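Local coordinates for nisin biosynthesis protein NisC (Lactococcus lactis subsp. lactis, PDB 2G0D) that catalyses the cyclisation step of nisin biosynthesis, closing thioether rings in the precursor peptide of this lantibiotic, at residues 207-212 / 285-290; 219-224 / 402-407; 303-308 / 335-340; 330-335 / 393-398. All blocks are in the same frame, centred on the assembly; numbering follows the deposited sequence.

Contact 1 of 4, residues 207-212 / 285-290; sequences GLAGVG and SLLYLY
L287 lays its side chain on A209 and G212, one turn of helix apart. The tight part is small. CD1 of L287 lies 3.6 Å from CA of G212 and 3.7 Å from its carbonyl C, so a methyl group rests directly on backbone, an approach possible because G212 carries no side chain there. CB of L287 already points at the facing helix, and with CG anti to the backbone N (chi1 173°) CD1 reaches G212. At the root of the same side chain the CB atoms of A209 and L287 are 4.3 Å apart, and the two CA atoms come within 5.6 Å, a close backbone approach, with alanine and glycine on the side of helix 208-221. CD1 of L287 also passes 4.0 Å from the carbonyl O of A209. The contact is van der Waals packing of a leucine on alanine and on backbone.

Away from this line the other side chains of the two segments pack on other parts of the chain. The looser flanks therefore do not face solvent: L208 turns to I235 and M202, L286 to L204 and L401, and Y288 to A304 and I307. The contact thus joins the first turns of helix 208-221 to helix 281-294 within the alpha toroid, with helix 226-242 covering L287 through I235 and Y239, and helix 327-341 packed on L286 and Y290.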
loop_
_atom_site.group_PDB
_atom_site.type_symbol
_atom_site.label_atom_id
_atom_site.label_comp_id
_atom_site.label_asym_id
_atom_site.label_seq_id
_atom_site.Cartn_x
_atom_site.Cartn_y
_atom_site.Cartn_z
ATOM N N GLY A 207 -4.158 -4.716 8.178
ATOM C CA GLY A 207 -5.038 -5.805 8.554
ATOM C C GLY A 207 -5.262 -6.827 7.464
ATOM O O GLY A 207 -4.405 -7.022 6.582
ATOM N N LEU A 208 -6.439 -7.456 7.530
ATOM C CA LEU A 208 -6.745 -8.712 6.836
ATOM C C LEU A 208 -6.897 -8.560 5.319
ATOM O O LEU A 208 -6.486 -9.440 4.549
ATOM C CB LEU A 208 -8.016 -9.345 7.454
ATOM C CG LEU A 208 -8.310 -10.846 7.295
ATOM C CD1 LEU A 208 -7.355 -11.750 8.111
ATOM C CD2 LEU A 208 -9.754 -11.163 7.612
ATOM N N ALA A 209 -7.485 -7.450 4.892
ATOM C CA ALA A 209 -7.672 -7.160 3.469
ATOM C C ALA A 209 -6.350 -7.135 2.735
ATOM O O ALA A 209 -6.265 -7.584 1.586
ATOM C CB ALA A 209 -8.390 -5.823 3.286
ATOM N N GLY A 210 -5.328 -6.583 3.392
ATOM C CA GLY A 210 -4.005 -6.419 2.804
ATOM C C GLY A 210 -3.331 -7.754 2.581
ATOM O O GLY A 210 -2.718 -7.962 1.527
ATOM N N VAL A 211 -3.458 -8.671 3.551
ATOM C CA VAL A 211 -2.992 -10.042 3.356
ATOM C C VAL A 211 -3.735 -10.691 2.217
ATOM O O VAL A 211 -3.116 -11.279 1.358
ATOM C CB VAL A 211 -3.146 -10.932 4.618
ATOM N N GLY A 212 -5.060 -10.567 2.211
ATOM C CA GLY A 212 -5.904 -11.077 1.128
ATOM C C GLY A 212 -5.489 -10.595 -0.251
ATOM O O GLY A 212 -5.322 -11.407 -1.159
ATOM N N SER A 285 -12.399 -2.653 -1.004
ATOM C CA SER A 285 -12.881 -2.971 -2.364
ATOM C C SER A 285 -11.803 -3.643 -3.209
ATOM O O SER A 285 -12.119 -4.402 -4.115
ATOM C CB SER A 285 -13.415 -1.734 -3.095
ATOM O OG SER A 285 -12.379 -0.832 -3.511
ATOM N N LEU A 286 -10.533 -3.347 -2.924
ATOM C CA LEU A 286 -9.404 -3.996 -3.623
ATOM C C LEU A 286 -9.359 -5.510 -3.345
ATOM O O LEU A 286 -9.144 -6.314 -4.250
ATOM C CB LEU A 286 -8.063 -3.313 -3.261
ATOM C CG LEU A 286 -7.882 -1.859 -3.756
ATOM C CD1 LEU A 286 -6.602 -1.187 -3.190
ATOM C CD2 LEU A 286 -7.864 -1.852 -5.245
ATOM N N LEU A 287 -9.578 -5.900 -2.097
ATOM C CA LEU A 287 -9.693 -7.328 -1.764
ATOM C C LEU A 287 -10.730 -8.033 -2.654
ATOM O O LEU A 287 -10.459 -9.098 -3.185
ATOM C CB LEU A 287 -10.066 -7.523 -0.278
ATOM C CG LEU A 287 -10.380 -8.974 0.137
ATOM C CD1 LEU A 287 -9.129 -9.885 0.055
ATOM C CD2 LEU A 287 -10.973 -9.018 1.541
ATOM N N TYR A 288 -11.901 -7.432 -2.827
ATOM C CA TYR A 288 -12.979 -8.096 -3.535
ATOM C C TYR A 288 -12.654 -8.124 -5.039
ATOM O O TYR A 288 -12.952 -9.097 -5.748
ATOM C CB TYR A 288 -14.304 -7.377 -3.270
ATOM C CG TYR A 288 -14.987 -7.742 -1.951
ATOM C CD1 TYR A 288 -16.018 -8.694 -1.926
ATOM C CD2 TYR A 288 -14.613 -7.143 -0.737
ATOM C CE1 TYR A 288 -16.661 -9.056 -0.731
ATOM C CE2 TYR A 288 -15.265 -7.493 0.473
ATOM C CZ TYR A 288 -16.296 -8.445 0.455
ATOM O OH TYR A 288 -16.958 -8.813 1.613
ATOM N N LEU A 289 -12.027 -7.053 -5.502
ATOM C CA LEU A 289 -11.668 -6.910 -6.887
ATOM C C LEU A 289 -10.650 -8.007 -7.216
ATOM O O LEU A 289 -10.885 -8.834 -8.102
ATOM C CB LEU A 289 -11.069 -5.500 -7.115
ATOM C CG LEU A 289 -10.522 -5.252 -8.516
ATOM C CD1 LEU A 289 -11.683 -5.466 -9.524
ATOM C CD2 LEU A 289 -9.896 -3.883 -8.666
ATOM N N TYR A 290 -9.527 -7.994 -6.483
ATOM C CA TYR A 290 -8.437 -8.924 -6.690
ATOM C C TYR A 290 -8.833 -10.373 -6.418
ATOM O O TYR A 290 -8.479 -11.264 -7.191
ATOM C CB TYR A 290 -7.225 -8.528 -5.850
ATOM C CG TYR A 290 -6.595 -7.170 -6.213
ATOM C CD1 TYR A 290 -6.625 -6.673 -7.531
ATOM C CD2 TYR A 290 -5.942 -6.423 -5.250
ATOM C CE1 TYR A 290 -6.028 -5.443 -7.859
ATOM C CE2 TYR A 290 -5.352 -5.195 -5.559
ATOM C CZ TYR A 290 -5.392 -4.718 -6.857
ATOM O OH TYR A 290 -4.819 -3.497 -7.130
#

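Contact 2 of 4, residues 219-224 / 402-407; sequences HIKGYS and FDDFLK
A mixed contact, apolar between I220 and F405 and ionic between K221 and D404, fastens the C-terminal end of helix 208-221 to the tail of the chain, beyond helix 376-387. The apolar half is a CH-pi interaction. CG1 of I220 stands 3.9 Å from the centroid of the F405 ring and only 10° off its normal, which places it over the centre of the face, while CG2 reaches CE2 of F405 at 3.6 Å. With chi1 at 67°, CG1 is held between backbone N and carbonyl carbon, and both branches of I220 can engage the ring. F405 also stacks on Y290.

Beside this pair, the bent chain of K221 crosses D404 at about a right angle and makes a hydrogen-bonded salt bridge, NZ of K221 to OD2 of D404 at 2.7 Å, nearly in line with the CG-OD2 bond. A water accepts from K221 NZ and donates to the backbone O of D404 at 2.7 Å. G222, with positive phi, forms a Schellman motif at the C-terminal end of the helix, and F402 to F405 form a type I beta turn. Because OD2 of D404 is also hydrogen-bonded to the hydroxyl of Y217, this carboxylate has two grips on helix 208-221, which would probably favour its ionised form.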
loop_
_atom_site.group_PDB
_atom_site.type_symbol
_atom_site.label_atom_id
_atom_site.label_comp_id
_atom_site.label_asym_id
_atom_site.label_seq_id
_atom_site.Cartn_x
_atom_site.Cartn_y
_atom_site.Cartn_z
ATOM N N HIS A 219 -1.103 -15.363 -6.348
ATOM C CA HIS A 219 -1.726 -16.359 -7.230
ATOM C C HIS A 219 -1.680 -16.008 -8.727
ATOM O O HIS A 219 -1.257 -16.830 -9.528
ATOM C CB HIS A 219 -3.163 -16.688 -6.822
ATOM C CG HIS A 219 -3.827 -17.678 -7.736
ATOM N ND1 HIS A 219 -4.876 -17.341 -8.568
ATOM C CD2 HIS A 219 -3.567 -18.987 -7.973
ATOM C CE1 HIS A 219 -5.251 -18.408 -9.254
ATOM N NE2 HIS A 219 -4.471 -19.418 -8.911
ATOM N N ILE A 220 -2.099 -14.797 -9.110
ATOM C CA ILE A 220 -2.059 -14.426 -10.525
ATOM C C ILE A 220 -0.619 -14.346 -11.042
ATOM O O ILE A 220 -0.375 -14.550 -12.234
ATOM C CB ILE A 220 -2.865 -13.114 -10.882
ATOM C CG1 ILE A 220 -2.242 -11.860 -10.255
ATOM C CG2 ILE A 220 -4.363 -13.270 -10.609
ATOM C CD1 ILE A 220 -1.320 -11.135 -11.220
ATOM N N LYS A 221 0.333 -14.074 -10.148
ATOM C CA LYS A 221 1.743 -14.034 -10.541
ATOM C C LYS A 221 2.357 -15.429 -10.767
ATOM O O LYS A 221 3.431 -15.541 -11.363
ATOM C CB LYS A 221 2.563 -13.210 -9.552
ATOM C CG LYS A 221 2.286 -11.685 -9.605
ATOM C CD LYS A 221 2.449 -11.144 -11.052
ATOM C CE LYS A 221 3.473 -10.091 -11.117
ATOM N NZ LYS A 221 3.805 -9.705 -12.512
ATOM N N GLY A 222 1.664 -16.468 -10.293
ATOM C CA GLY A 222 2.084 -17.869 -10.478
ATOM C C GLY A 222 2.493 -18.543 -9.174
ATOM O O GLY A 222 2.953 -19.676 -9.174
ATOM N N TYR A 223 2.308 -17.826 -8.064
ATOM C CA TYR A 223 2.714 -18.283 -6.732
ATOM C C TYR A 223 1.503 -18.494 -5.822
ATOM O O TYR A 223 0.997 -17.542 -5.192
ATOM C CB TYR A 223 3.693 -17.264 -6.099
ATOM C CG TYR A 223 4.925 -16.972 -6.942
ATOM C CD1 TYR A 223 6.110 -17.723 -6.792
ATOM C CD2 TYR A 223 4.905 -15.958 -7.895
ATOM C CE1 TYR A 223 7.240 -17.441 -7.580
ATOM C CE2 TYR A 223 6.023 -15.671 -8.675
ATOM C CZ TYR A 223 7.181 -16.405 -8.518
ATOM O OH TYR A 223 8.257 -16.099 -9.329
ATOM N N SER A 224 1.036 -19.740 -5.774
ATOM C CA SER A 224 -0.023 -20.152 -4.862
ATOM C C SER A 224 -0.019 -21.637 -4.674
ATOM O O SER A 224 0.551 -22.362 -5.484
ATOM C CB SER A 224 -1.391 -19.722 -5.383
ATOM O OG SER A 224 -1.695 -20.361 -6.603
ATOM N N PHE A 402 -2.407 -2.902 -8.758
ATOM C CA PHE A 402 -1.655 -3.835 -9.592
ATOM C C PHE A 402 -2.135 -3.738 -11.048
ATOM O O PHE A 402 -3.090 -4.427 -11.446
ATOM C CB PHE A 402 -1.871 -5.256 -9.045
ATOM C CG PHE A 402 -1.403 -5.456 -7.610
ATOM C CD1 PHE A 402 -0.096 -5.095 -7.218
ATOM C CD2 PHE A 402 -2.238 -6.082 -6.673
ATOM C CE1 PHE A 402 0.362 -5.299 -5.896
ATOM C CE2 PHE A 402 -1.810 -6.292 -5.350
ATOM C CZ PHE A 402 -0.480 -5.933 -4.965
ATOM N N ASP A 403 -1.466 -2.864 -11.822
ATOM C CA ASP A 403 -1.783 -2.588 -13.221
ATOM C C ASP A 403 -1.591 -3.811 -14.087
ATOM O O ASP A 403 -2.218 -3.911 -15.149
ATOM C CB ASP A 403 -0.910 -1.467 -13.807
ATOM C CG ASP A 403 -1.286 -0.077 -13.296
ATOM O OD1 ASP A 403 -2.241 0.064 -12.470
ATOM O OD2 ASP A 403 -0.583 0.881 -13.708
ATOM N N ASP A 404 -0.750 -4.738 -13.623
ATOM C CA ASP A 404 -0.447 -6.001 -14.336
ATOM C C ASP A 404 -1.286 -7.197 -13.902
ATOM O O ASP A 404 -1.012 -8.330 -14.326
ATOM C CB ASP A 404 1.038 -6.357 -14.161
ATOM C CG ASP A 404 1.412 -6.634 -12.690
ATOM O OD1 ASP A 404 0.744 -6.109 -11.759
ATOM O OD2 ASP A 404 2.400 -7.363 -12.455
ATOM N N PHE A 405 -2.311 -6.951 -13.088
ATOM C CA PHE A 405 -3.086 -8.008 -12.484
ATOM C C PHE A 405 -3.659 -8.985 -13.532
ATOM O O PHE A 405 -3.870 -10.162 -13.236
ATOM C CB PHE A 405 -4.237 -7.440 -11.612
ATOM C CG PHE A 405 -4.713 -8.404 -10.550
ATOM C CD1 PHE A 405 -4.107 -8.430 -9.290
ATOM C CD2 PHE A 405 -5.745 -9.311 -10.814
ATOM C CE1 PHE A 405 -4.514 -9.362 -8.294
ATOM C CE2 PHE A 405 -6.155 -10.229 -9.833
ATOM C CZ PHE A 405 -5.519 -10.261 -8.575
ATOM N N LEU A 406 -3.931 -8.487 -14.734
ATOM C CA LEU A 406 -4.549 -9.310 -15.775
ATOM C C LEU A 406 -3.600 -9.531 -16.932
ATOM O O LEU A 406 -4.023 -9.926 -18.006
ATOM C CB LEU A 406 -5.882 -8.712 -16.256
ATOM C CG LEU A 406 -6.983 -8.619 -15.190
ATOM C CD1 LEU A 406 -8.071 -7.581 -15.597
ATOM C CD2 LEU A 406 -7.594 -9.997 -14.884
ATOM N N LYS A 407 -2.314 -9.257 -16.711
ATOM C CA LYS A 407 -1.301 -9.527 -17.736
ATOM C C LYS A 407 -0.772 -10.950 -17.628
ATOM O O LYS A 407 -0.082 -11.436 -18.533
ATOM C CB LYS A 407 -0.148 -8.523 -17.647
ATOM C CG LYS A 407 -0.544 -7.070 -17.909
ATOM C CD LYS A 407 -1.334 -6.913 -19.182
ATOM C CE LYS A 407 -1.769 -5.470 -19.343
ATOM N NZ LYS A 407 -2.448 -5.276 -20.635
HETATM O O HOH W 1 1.057 -10.004 -14.250
#

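Contact 3 of 4, residues 303-308 / 335-340; sequences KAEKIL and SLFKRL
F337 drives its ring between A304, E305 and L308, with L308 over a face and A304 and E305 round the CE2 side. L308 comes from the opposite direction and lays CD2 over the ring: the methyl lies 3.8 Å from the ring centroid and 21° off the normal, a CH-pi contact. It is displaced toward the rim, where its closest atom is CD1 of F337 at 3.5 Å. CG of L308 is anti to the backbone N (chi1 179°), which extends the side chain toward the ring.

The edge is met by backbone. CE2 of F337 is 3.7 Å from the carbonyl C of A304, near the ring plane, and also 3.8 Å from CB of A304, whose short side chain leaves room for the ring to approach the helix. E305 slides past in the opposite sense and offers only its aliphatic part, CG lying 4.0 Å from CD2 of F337; its carboxylate goes on to the hydroxyl of T343.

Segments 303-308 and 335-340 run close to antiparallel, 152° between their axes, whose closest approach is 11.7 Å, a gap into which the F337 ring reaches. Helix 281-294 of the toroid packs against both, its Y288 touching A304 and its S285 touching F337.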
loop_
_atom_site.group_PDB
_atom_site.type_symbol
_atom_site.label_atom_id
_atom_site.label_comp_id
_atom_site.label_asym_id
_atom_site.label_seq_id
_atom_site.Cartn_x
_atom_site.Cartn_y
_atom_site.Cartn_z
ATOM N N LYS A 303 -19.317 -6.899 -6.614
ATOM C CA LYS A 303 -19.420 -6.299 -5.277
ATOM C C LYS A 303 -18.331 -5.254 -5.087
ATOM O O LYS A 303 -18.610 -4.171 -4.576
ATOM C CB LYS A 303 -19.292 -7.328 -4.169
ATOM C CG LYS A 303 -19.696 -6.748 -2.814
ATOM C CD LYS A 303 -20.061 -7.812 -1.800
ATOM C CE LYS A 303 -20.407 -7.164 -0.474
ATOM N NZ LYS A 303 -21.101 -8.068 0.444
ATOM N N ALA A 304 -17.103 -5.572 -5.511
ATOM C CA ALA A 304 -15.996 -4.612 -5.397
ATOM C C ALA A 304 -16.425 -3.232 -5.908
ATOM O O ALA A 304 -16.183 -2.230 -5.258
ATOM C CB ALA A 304 -14.741 -5.114 -6.134
ATOM N N GLU A 305 -17.086 -3.189 -7.064
ATOM C CA GLU A 305 -17.495 -1.916 -7.644
ATOM C C GLU A 305 -18.538 -1.202 -6.810
ATOM O O GLU A 305 -18.490 0.017 -6.654
ATOM C CB GLU A 305 -18.056 -2.128 -9.036
ATOM C CG GLU A 305 -17.012 -2.452 -10.031
ATOM C CD GLU A 305 -17.481 -2.113 -11.416
ATOM O OE1 GLU A 305 -17.476 -0.899 -11.771
ATOM O OE2 GLU A 305 -17.865 -3.064 -12.123
ATOM N N LYS A 306 -19.488 -1.972 -6.297
ATOM C CA LYS A 306 -20.567 -1.431 -5.479
ATOM C C LYS A 306 -19.985 -0.831 -4.196
ATOM O O LYS A 306 -20.370 0.263 -3.808
ATOM C CB LYS A 306 -21.619 -2.519 -5.169
ATOM C CG LYS A 306 -22.448 -2.971 -6.384
ATOM C CD LYS A 306 -23.649 -3.804 -5.930
ATOM C CE LYS A 306 -24.372 -4.515 -7.063
ATOM N NZ LYS A 306 -24.402 -3.782 -8.365
ATOM N N ILE A 307 -19.050 -1.546 -3.570
ATOM C CA ILE A 307 -18.361 -1.090 -2.360
ATOM C C ILE A 307 -17.624 0.240 -2.601
ATOM O O ILE A 307 -17.709 1.156 -1.788
ATOM C CB ILE A 307 -17.310 -2.115 -1.859
ATOM C CG1 ILE A 307 -17.972 -3.426 -1.405
ATOM C CG2 ILE A 307 -16.485 -1.532 -0.672
ATOM C CD1 ILE A 307 -16.922 -4.543 -1.124
ATOM N N LEU A 308 -16.892 0.339 -3.711
ATOM C CA LEU A 308 -16.102 1.537 -3.957
ATOM C C LEU A 308 -17.049 2.690 -4.287
ATOM O O LEU A 308 -16.837 3.824 -3.868
ATOM C CB LEU A 308 -15.095 1.325 -5.101
ATOM C CG LEU A 308 -14.229 2.555 -5.467
ATOM C CD1 LEU A 308 -13.482 3.100 -4.235
ATOM C CD2 LEU A 308 -13.266 2.240 -6.612
ATOM N N SER A 335 -9.178 4.850 -10.380
ATOM C CA SER A 335 -8.463 4.848 -11.630
ATOM C C SER A 335 -7.956 3.414 -11.928
ATOM O O SER A 335 -7.931 2.968 -13.093
ATOM C CB SER A 335 -7.322 5.855 -11.555
ATOM O OG SER A 335 -6.636 5.903 -12.777
ATOM N N LEU A 336 -7.566 2.708 -10.871
ATOM C CA LEU A 336 -7.197 1.306 -11.006
ATOM C C LEU A 336 -8.377 0.409 -11.411
ATOM O O LEU A 336 -8.238 -0.389 -12.340
ATOM C CB LEU A 336 -6.471 0.750 -9.764
ATOM C CG LEU A 336 -6.307 -0.739 -10.059
ATOM C CD1 LEU A 336 -4.970 -1.088 -10.726
ATOM C CD2 LEU A 336 -6.601 -1.607 -8.871
ATOM N N PHE A 337 -9.523 0.538 -10.739
ATOM C CA PHE A 337 -10.763 -0.123 -11.205
ATOM C C PHE A 337 -11.058 0.085 -12.694
ATOM O O PHE A 337 -11.358 -0.872 -13.416
ATOM C CB PHE A 337 -11.964 0.345 -10.407
ATOM C CG PHE A 337 -12.217 -0.437 -9.169
ATOM C CD1 PHE A 337 -11.361 -0.336 -8.063
ATOM C CD2 PHE A 337 -13.337 -1.277 -9.088
ATOM C CE1 PHE A 337 -11.616 -1.073 -6.903
ATOM C CE2 PHE A 337 -13.599 -2.004 -7.940
ATOM C CZ PHE A 337 -12.750 -1.899 -6.840
ATOM N N LYS A 338 -10.978 1.338 -13.151
ATOM C CA LYS A 338 -11.268 1.678 -14.547
ATOM C C LYS A 338 -10.280 1.002 -15.507
ATOM O O LYS A 338 -10.679 0.440 -16.514
ATOM C CB LYS A 338 -11.237 3.197 -14.738
ATOM C CG LYS A 338 -11.665 3.643 -16.120
ATOM C CD LYS A 338 -11.476 5.126 -16.325
ATOM C CE LYS A 338 -11.903 5.519 -17.732
ATOM N NZ LYS A 338 -13.385 5.440 -17.892
ATOM N N ARG A 339 -8.990 1.072 -15.170
ATOM C CA ARG A 339 -7.920 0.399 -15.896
ATOM C C ARG A 339 -8.154 -1.123 -16.036
ATOM O O ARG A 339 -7.917 -1.674 -17.102
ATOM C CB ARG A 339 -6.575 0.645 -15.183
ATOM C CG ARG A 339 -5.324 0.257 -16.003
ATOM C CD ARG A 339 -4.146 1.232 -15.731
ATOM N NE ARG A 339 -4.027 1.322 -14.312
ATOM C CZ ARG A 339 -4.379 2.360 -13.562
ATOM N NH1 ARG A 339 -4.806 3.510 -14.076
ATOM N NH2 ARG A 339 -4.280 2.217 -12.267
ATOM N N LEU A 340 -8.582 -1.802 -14.965
ATOM C CA LEU A 340 -8.716 -3.274 -15.034
ATOM C C LEU A 340 -10.063 -3.741 -15.628
ATOM O O LEU A 340 -10.113 -4.742 -16.336
ATOM C CB LEU A 340 -8.463 -3.936 -13.675
ATOM C CG LEU A 340 -7.065 -3.768 -13.033
ATOM C CD1 LEU A 340 -6.981 -4.498 -11.705
ATOM C CD2 LEU A 340 -5.934 -4.200 -13.965
#

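Contact 4 of 4, residues 330-335 / 393-398; sequences LIEICS and TYWRQA
E332 receives R396 on a single oxygen, in a salt bridge. NE of R396 lies 2.7 Å and NH1 2.8 Å from OE2 of E332, so the guanidinium grips side-on with two nitrogens converging on one atom. Neither bond is straight, the N-H...O angles being 138° and 132°, as expected when two donors share an acceptor; OE2 sits 19° out of the guanidinium plane. The chain of R396 is extended from CG to NE and crosses E332 at about a right angle. The carboxylate also packs on W395, CD of E332 lying 3.5 Å from CH2 of the indole.

W395 in turn holds R396, whose CG lies over the indole face. Both belong to a 3-10 segment entered through an ST turn, in which the hydroxyl of T393 accepts from the backbone N of W395 at 3.2 Å. The salt bridge ties this loop to helix 327-341 of the alpha toroid; the side chain of E332 is about 13 Å from the bound zinc ion. L401 and V382 also pack on E332. Farther out, D403 takes NH2 of R396 in a second salt bridge. R339, hydrogen-bonded through NH1 to the hydroxyl of S335, brings another guanidinium beside that of R396.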
loop_
_atom_site.group_PDB
_atom_site.type_symbol
_atom_site.label_atom_id
_atom_site.label_comp_id
_atom_site.label_asym_id
_atom_site.label_seq_id
_atom_site.Cartn_x
_atom_site.Cartn_y
_atom_site.Cartn_z
ATOM N N LEU A 330 -8.478 7.529 -2.720
ATOM C CA LEU A 330 -9.781 7.060 -3.270
ATOM C C LEU A 330 -9.797 7.177 -4.789
ATOM O O LEU A 330 -10.143 6.248 -5.513
ATOM C CB LEU A 330 -10.908 7.914 -2.655
ATOM C CG LEU A 330 -11.592 7.331 -1.397
ATOM C CD1 LEU A 330 -10.594 7.131 -0.267
ATOM C CD2 LEU A 330 -12.810 8.153 -0.923
ATOM N N ILE A 331 -9.403 8.346 -5.278
ATOM C CA ILE A 331 -9.319 8.596 -6.701
ATOM C C ILE A 331 -8.398 7.591 -7.428
ATOM O O ILE A 331 -8.753 7.046 -8.474
ATOM C CB ILE A 331 -8.944 10.105 -6.959
ATOM C CG1 ILE A 331 -10.130 11.009 -6.586
ATOM C CG2 ILE A 331 -8.535 10.375 -8.411
ATOM C CD1 ILE A 331 -11.421 10.852 -7.473
ATOM N N GLU A 332 -7.229 7.330 -6.869
ATOM C CA GLU A 332 -6.300 6.418 -7.501
ATOM C C GLU A 332 -6.789 4.969 -7.555
ATOM O O GLU A 332 -6.447 4.210 -8.491
ATOM C CB GLU A 332 -4.911 6.486 -6.845
ATOM C CG GLU A 332 -3.863 5.790 -7.723
ATOM C CD GLU A 332 -3.521 6.572 -8.995
ATOM O OE1 GLU A 332 -3.800 7.790 -9.022
ATOM O OE2 GLU A 332 -2.949 5.988 -9.961
ATOM N N ILE A 333 -7.527 4.580 -6.515
ATOM C CA ILE A 333 -8.225 3.302 -6.522
ATOM C C ILE A 333 -9.282 3.224 -7.640
ATOM O O ILE A 333 -9.351 2.208 -8.341
ATOM C CB ILE A 333 -8.861 3.013 -5.153
ATOM C CG1 ILE A 333 -7.771 2.869 -4.085
ATOM C CG2 ILE A 333 -9.693 1.730 -5.232
ATOM C CD1 ILE A 333 -8.261 3.141 -2.654
ATOM N N CYS A 334 -10.093 4.282 -7.810
ATOM C CA CYS A 334 -11.047 4.340 -8.926
ATOM C C CYS A 334 -10.337 4.223 -10.270
ATOM O O CYS A 334 -10.843 3.602 -11.201
ATOM C CB CYS A 334 -11.827 5.653 -8.926
ATOM S SG CYS A 334 -12.882 5.910 -7.485
ATOM N N SER A 335 -9.178 4.850 -10.380
ATOM C CA SER A 335 -8.463 4.848 -11.630
ATOM C C SER A 335 -7.956 3.414 -11.928
ATOM O O SER A 335 -7.931 2.968 -13.093
ATOM C CB SER A 335 -7.322 5.855 -11.555
ATOM O OG SER A 335 -6.636 5.903 -12.777
ATOM N N THR A 393 7.357 4.439 -13.491
ATOM C CA THR A 393 7.841 3.809 -12.261
ATOM C C THR A 393 6.856 2.768 -11.784
ATOM O O THR A 393 5.751 2.671 -12.320
ATOM C CB THR A 393 7.985 4.842 -11.095
ATOM O OG1 THR A 393 6.685 5.276 -10.667
ATOM C CG2 THR A 393 8.813 6.073 -11.512
ATOM N N TYR A 394 7.227 2.041 -10.722
ATOM C CA TYR A 394 6.303 1.103 -10.082
ATOM C C TYR A 394 5.662 1.655 -8.817
ATOM O O TYR A 394 5.318 0.887 -7.911
ATOM C CB TYR A 394 6.989 -0.263 -9.810
ATOM C CG TYR A 394 7.480 -0.959 -11.067
ATOM C CD1 TYR A 394 6.675 -1.869 -11.744
ATOM C CD2 TYR A 394 8.736 -0.671 -11.591
ATOM C CE1 TYR A 394 7.122 -2.506 -12.929
ATOM C CE2 TYR A 394 9.198 -1.270 -12.769
ATOM C CZ TYR A 394 8.390 -2.189 -13.429
ATOM O OH TYR A 394 8.884 -2.797 -14.571
ATOM N N TRP A 395 5.492 2.969 -8.734
ATOM C CA TRP A 395 4.970 3.593 -7.497
ATOM C C TRP A 395 3.667 2.989 -6.991
ATOM O O TRP A 395 3.461 2.877 -5.776
ATOM C CB TRP A 395 4.789 5.116 -7.638
ATOM C CG TRP A 395 3.649 5.579 -8.538
ATOM C CD1 TRP A 395 3.655 5.630 -9.919
ATOM C CD2 TRP A 395 2.380 6.121 -8.124
ATOM N NE1 TRP A 395 2.471 6.154 -10.369
ATOM C CE2 TRP A 395 1.670 6.461 -9.301
ATOM C CE3 TRP A 395 1.771 6.353 -6.870
ATOM C CZ2 TRP A 395 0.377 7.019 -9.272
ATOM C CZ3 TRP A 395 0.488 6.911 -6.842
ATOM C CH2 TRP A 395 -0.199 7.227 -8.039
ATOM N N ARG A 396 2.785 2.617 -7.919
ATOM C CA ARG A 396 1.460 2.040 -7.584
ATOM C C ARG A 396 1.491 0.750 -6.779
ATOM O O ARG A 396 0.535 0.445 -6.046
ATOM C CB ARG A 396 0.628 1.820 -8.868
ATOM C CG ARG A 396 -0.058 3.082 -9.355
ATOM C CD ARG A 396 -0.658 2.925 -10.792
ATOM N NE ARG A 396 -1.302 4.184 -11.213
ATOM C CZ ARG A 396 -1.637 4.524 -12.459
ATOM N NH1 ARG A 396 -2.201 5.720 -12.653
ATOM N NH2 ARG A 396 -1.413 3.705 -13.510
ATOM N N GLN A 397 2.597 0.000 -6.930
ATOM C CA GLN A 397 2.845 -1.227 -6.181
ATOM C C GLN A 397 2.753 -0.988 -4.689
ATOM O O GLN A 397 2.302 -1.859 -3.947
ATOM C CB GLN A 397 4.236 -1.790 -6.512
ATOM C CG GLN A 397 4.390 -3.308 -6.304
ATOM C CD GLN A 397 3.634 -4.149 -7.374
ATOM O OE1 GLN A 397 3.565 -5.400 -7.298
ATOM N NE2 GLN A 397 3.077 -3.473 -8.349
ATOM N N ALA A 398 3.205 0.178 -4.246
ATOM C CA ALA A 398 3.237 0.515 -2.825
ATOM C C ALA A 398 1.827 0.647 -2.223
ATOM O O ALA A 398 1.657 0.587 -1.004
ATOM C CB ALA A 398 4.008 1.808 -2.624
#

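In the fold
From the N terminus, helix 208-221 is the first partner used, and its start and end serve different contacts. Contact 1 closes the shorter of the two loops that start on this helix, back from helix 281-294. Contact 2 crosses it, since its second segment comes only near the C terminus. Contacts 3 and 4 both follow contact 1 and lie within the span of contact 2. They cross each other: 330-335 opens contact 4 before contact 3 has closed at 335-340, and S335 is common to both. Helix 327-341 therefore joins helix 298-314 to the loop after helix 376-387. Across contacts, Y290 OH meets F402 N at 3.0 Å, and D403 also bridges to R339, linking the tail to helices 281-294 and 327-341.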